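Local coordinates for protein cytosol aminopeptidase (Coxiella burnetii, PDB 3IJ3) that probably acts as a manganese-dependent aminopeptidase of the M17 family, removing residues from the N-termini of peptides, at residues D350-I354 against Y476-Y481. Residues are numbered along the deposited sequence; the frame is centred on the assembly and turned at random. Where two conformers were deposited one is given.
Sequences DPDLI and YLEQQY
Leu353, where strand 353-359 begins, and Asp352 just before it face the last turns of helix 470-481 across side chains alone: the closest CA atoms, of Leu353 and Leu477, are 10.0 Å apart, and no backbone hydrogen bond crosses. The strand's backbone is paired with strands 244-252 and 445-454 and so lies inside the catalytic-domain sheet; the C-terminal helix packs against it through side chains. Leu353 CD2 packs 3.7 Å from Leu477 CD2 and lies 4.1 Å from Tyr476 CE2, near the plane of that ring and at its edge. Leu382 of helix 380-393 touches both Leu353 and Tyr476, extending this apolar patch. Beside it, Asp352 and Tyr481 reach out from opposite directions. With CG of Tyr481 beside its backbone N (chi1 -61°), the ring carries OH to Asp352 OD2, donating a 2.7 Å hydrogen bond. OD2 receives it on its anti side, 19° out of the carboxylate plane, which stands 75° from the ring. A water may tentatively link OD2 to Gln480 NE2 in one conformer. The hydroxyl's donation is consistent with an ionised carboxylate; this polar link borders the leucine packing and ties the helix's C-terminal end to the residue just before the strand.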
ATOM      1  N   ASP A 350     -14.102 -34.588  29.966  1.00 18.58           N
ATOM      2  CA  ASP A 350     -14.824 -35.448  29.023  1.00 19.48           C
ATOM      3  C   ASP A 350     -16.323 -35.045  28.987  1.00 18.40           C
ATOM      4  O   ASP A 350     -17.221 -35.862  29.244  1.00 17.95           O
ATOM      5  CB  ASP A 350     -14.682 -36.933  29.388  1.00 20.30           C
ATOM      6  CG  ASP A 350     -15.182 -37.847  28.283  1.00 24.27           C
ATOM      7  OD1 ASP A 350     -15.202 -37.403  27.110  1.00 25.29           O
ATOM      8  OD2 ASP A 350     -15.564 -38.998  28.583  1.00 27.06           O
ATOM      9  N   PRO A 351     -16.588 -33.774  28.677  1.00 17.31           N
ATOM     10  CA  PRO A 351     -17.951 -33.283  28.669  1.00 17.27           C
ATOM     11  C   PRO A 351     -18.787 -33.875  27.553  1.00 17.53           C
ATOM     12  O   PRO A 351     -18.236 -34.406  26.571  1.00 16.16           O
ATOM     13  CB  PRO A 351     -17.772 -31.761  28.484  1.00 17.72           C
ATOM     14  CG  PRO A 351     -16.508 -31.609  27.747  1.00 17.26           C
ATOM     15  CD  PRO A 351     -15.638 -32.777  28.163  1.00 17.48           C
ATOM     16  N   ASP A 352     -20.111 -33.795  27.699  1.00 16.32           N
ATOM     17  CA  ASP A 352     -21.024 -34.308  26.671  1.00 16.01           C
ATOM     18  C   ASP A 352     -20.990 -33.440  25.410  1.00 15.58           C
ATOM     19  O   ASP A 352     -21.228 -33.935  24.300  1.00 15.31           O
ATOM     20  CB  ASP A 352     -22.457 -34.354  27.206  1.00 17.07           C
ATOM     21  CG  ASP A 352     -23.376 -35.211  26.361  1.00 20.30           C
ATOM     22  OD1 ASP A 352     -23.043 -36.389  26.132  1.00 19.72           O
ATOM     23  OD2 ASP A 352     -24.476 -34.755  25.984  1.00 21.90           O
ATOM     24  N   LEU A 353     -20.680 -32.148  25.588  1.00 16.02           N
ATOM     25  CA  LEU A 353     -20.651 -31.178  24.499  1.00 14.44           C
ATOM     26  C   LEU A 353     -19.819 -29.960  24.859  1.00 15.57           C
ATOM     27  O   LEU A 353     -19.839 -29.519  26.012  1.00 15.39           O
ATOM     28  CB  LEU A 353     -22.092 -30.672  24.229  1.00 14.32           C
ATOM     29  CG  LEU A 353     -22.262 -29.550  23.200  1.00 15.17           C
ATOM     30  CD1 LEU A 353     -21.916 -30.058  21.801  1.00 15.48           C
ATOM     31  CD2 LEU A 353     -23.717 -29.048  23.281  1.00 16.53           C
ATOM     32  N   ILE A 354     -19.067 -29.463  23.887  1.00 13.97           N
ATOM     33  CA  ILE A 354     -18.325 -28.208  24.021  1.00 12.75           C
ATOM     34  C   ILE A 354     -18.778 -27.306  22.879  1.00 13.98           C
ATOM     35  O   ILE A 354     -18.827 -27.758  21.728  1.00 14.52           O
ATOM     36  CB  ILE A 354     -16.793 -28.364  23.909  1.00 13.48           C
ATOM     37  CG1 ILE A 354     -16.272 -29.335  24.968  1.00 14.16           C
ATOM     38  CG2 ILE A 354     -16.100 -26.945  24.013  1.00 13.31           C
ATOM     39  CD1 ILE A 354     -14.756 -29.684  24.826  1.00 16.69           C
ATOM     40  N   TYR A 476     -31.444 -26.124  19.918  1.00 13.44           N
ATOM     41  CA  TYR A 476     -30.767 -27.412  19.890  1.00 12.69           C
ATOM     42  C   TYR A 476     -30.622 -27.995  21.318  1.00 12.80           C
ATOM     43  O   TYR A 476     -30.954 -29.157  21.567  1.00 14.41           O
ATOM     44  CB  TYR A 476     -29.378 -27.299  19.194  1.00 13.58           C
ATOM     45  CG  TYR A 476     -28.558 -28.523  19.464  1.00 11.71           C
ATOM     46  CD1 TYR A 476     -28.874 -29.721  18.860  1.00 17.70           C
ATOM     47  CD2 TYR A 476     -27.566 -28.519  20.416  1.00 14.83           C
ATOM     48  CE1 TYR A 476     -28.176 -30.866  19.147  1.00 20.89           C
ATOM     49  CE2 TYR A 476     -26.849 -29.665  20.709  1.00 15.43           C
ATOM     50  CZ  TYR A 476     -27.164 -30.837  20.069  1.00 18.29           C
ATOM     51  OH  TYR A 476     -26.496 -31.998  20.363  1.00 17.60           O
ATOM     52  N   LEU A 477     -30.143 -27.176  22.258  1.00 13.32           N
ATOM     53  CA  LEU A 477     -29.961 -27.628  23.630  1.00 13.20           C
ATOM     54  C   LEU A 477     -31.268 -28.061  24.292  1.00 13.59           C
ATOM     55  O   LEU A 477     -31.306 -29.061  25.001  1.00 14.77           O
ATOM     56  CB  LEU A 477     -29.264 -26.557  24.475  1.00 12.56           C
ATOM     57  CG  LEU A 477     -27.843 -26.203  24.035  1.00 13.06           C
ATOM     58  CD1 LEU A 477     -27.293 -25.044  24.898  1.00 12.99           C
ATOM     59  CD2 LEU A 477     -26.913 -27.425  24.123  1.00 14.20           C
ATOM     60  N   GLU A 478     -32.336 -27.323  24.048  1.00 13.67           N
ATOM     61  CA  GLU A 478     -33.631 -27.698  24.602  1.00 15.47           C
ATOM     62  C   GLU A 478     -34.119 -29.021  24.029  1.00 15.36           C
ATOM     63  O   GLU A 478     -34.658 -29.854  24.757  1.00 17.14           O
ATOM     64  CB  GLU A 478     -34.682 -26.614  24.370  1.00 17.76           C
ATOM     65  CG  GLU A 478     -34.538 -25.415  25.278  1.00 21.53           C
ATOM     66  CD  GLU A 478     -35.828 -24.598  25.339  1.00 32.74           C
ATOM     67  OE1 GLU A 478     -36.341 -24.216  24.260  1.00 35.83           O
ATOM     68  OE2 GLU A 478     -36.317 -24.349  26.475  1.00 36.05           O
ATOM     69  N   GLN A 479     -33.943 -29.202  22.730  1.00 15.62           N
ATOM     70  CA  GLN A 479     -34.339 -30.448  22.076  1.00 16.08           C
ATOM     71  C   GLN A 479     -33.518 -31.636  22.577  1.00 16.12           C
ATOM     72  O   GLN A 479     -34.060 -32.724  22.783  1.00 17.02           O
ATOM     73  CB  GLN A 479     -34.180 -30.334  20.557  1.00 17.08           C
ATOM     74  CG  GLN A 479     -35.166 -29.364  19.903  1.00 19.52           C
ATOM     75  CD  GLN A 479     -36.613 -29.809  20.033  1.00 24.11           C
ATOM     76  OE1 GLN A 479     -37.469 -29.074  20.557  1.00 29.96           O
ATOM     77  NE2 GLN A 479     -36.887 -31.023  19.610  1.00 20.52           N
ATOM     78  N   GLN A 480     -32.227 -31.409  22.783  0.50 15.43           N
ATOM     79  CA  GLN A 480     -31.277 -32.458  23.177  0.50 15.69           C
ATOM     80  C   GLN A 480     -31.329 -32.879  24.648  0.50 17.24           C
ATOM     81  O   GLN A 480     -31.222 -34.076  24.952  0.50 16.85           O
ATOM     82  CB  GLN A 480     -29.852 -31.993  22.831  0.50 15.35           C
ATOM     83  CG  GLN A 480     -28.738 -33.025  23.026  0.50 15.97           C
ATOM     84  CD  GLN A 480     -28.753 -34.139  22.013  0.50 16.41           C
ATOM     85  OE1 GLN A 480     -29.532 -34.125  21.068  0.50 17.42           O
ATOM     86  NE2 GLN A 480     -27.853 -35.105  22.185  0.50 17.77           N
ATOM     87  N   TYR A 481     -31.512 -31.911  25.550  1.00 17.12           N
ATOM     88  CA  TYR A 481     -31.457 -32.164  26.985  1.00 19.21           C
ATOM     89  C   TYR A 481     -32.735 -32.209  27.810  1.00 21.05           C
ATOM     90  O   TYR A 481     -32.687 -32.695  28.945  1.00 21.59           O
ATOM     91  CB  TYR A 481     -30.406 -31.221  27.617  1.00 19.03           C
ATOM     92  CG  TYR A 481     -29.031 -31.480  27.048  1.00 17.68           C
ATOM     93  CD1 TYR A 481     -28.306 -32.608  27.421  1.00 19.38           C
ATOM     94  CD2 TYR A 481     -28.462 -30.630  26.115  1.00 19.86           C
ATOM     95  CE1 TYR A 481     -27.046 -32.875  26.866  1.00 17.80           C
ATOM     96  CE2 TYR A 481     -27.212 -30.880  25.578  1.00 18.13           C
ATOM     97  CZ  TYR A 481     -26.505 -32.013  25.962  1.00 16.44           C
ATOM     98  OH  TYR A 481     -25.256 -32.266  25.408  1.00 16.79           O
TER
HETATM   99  O   HOH W   1     -26.382 -35.900  24.755  1.00 34.11           O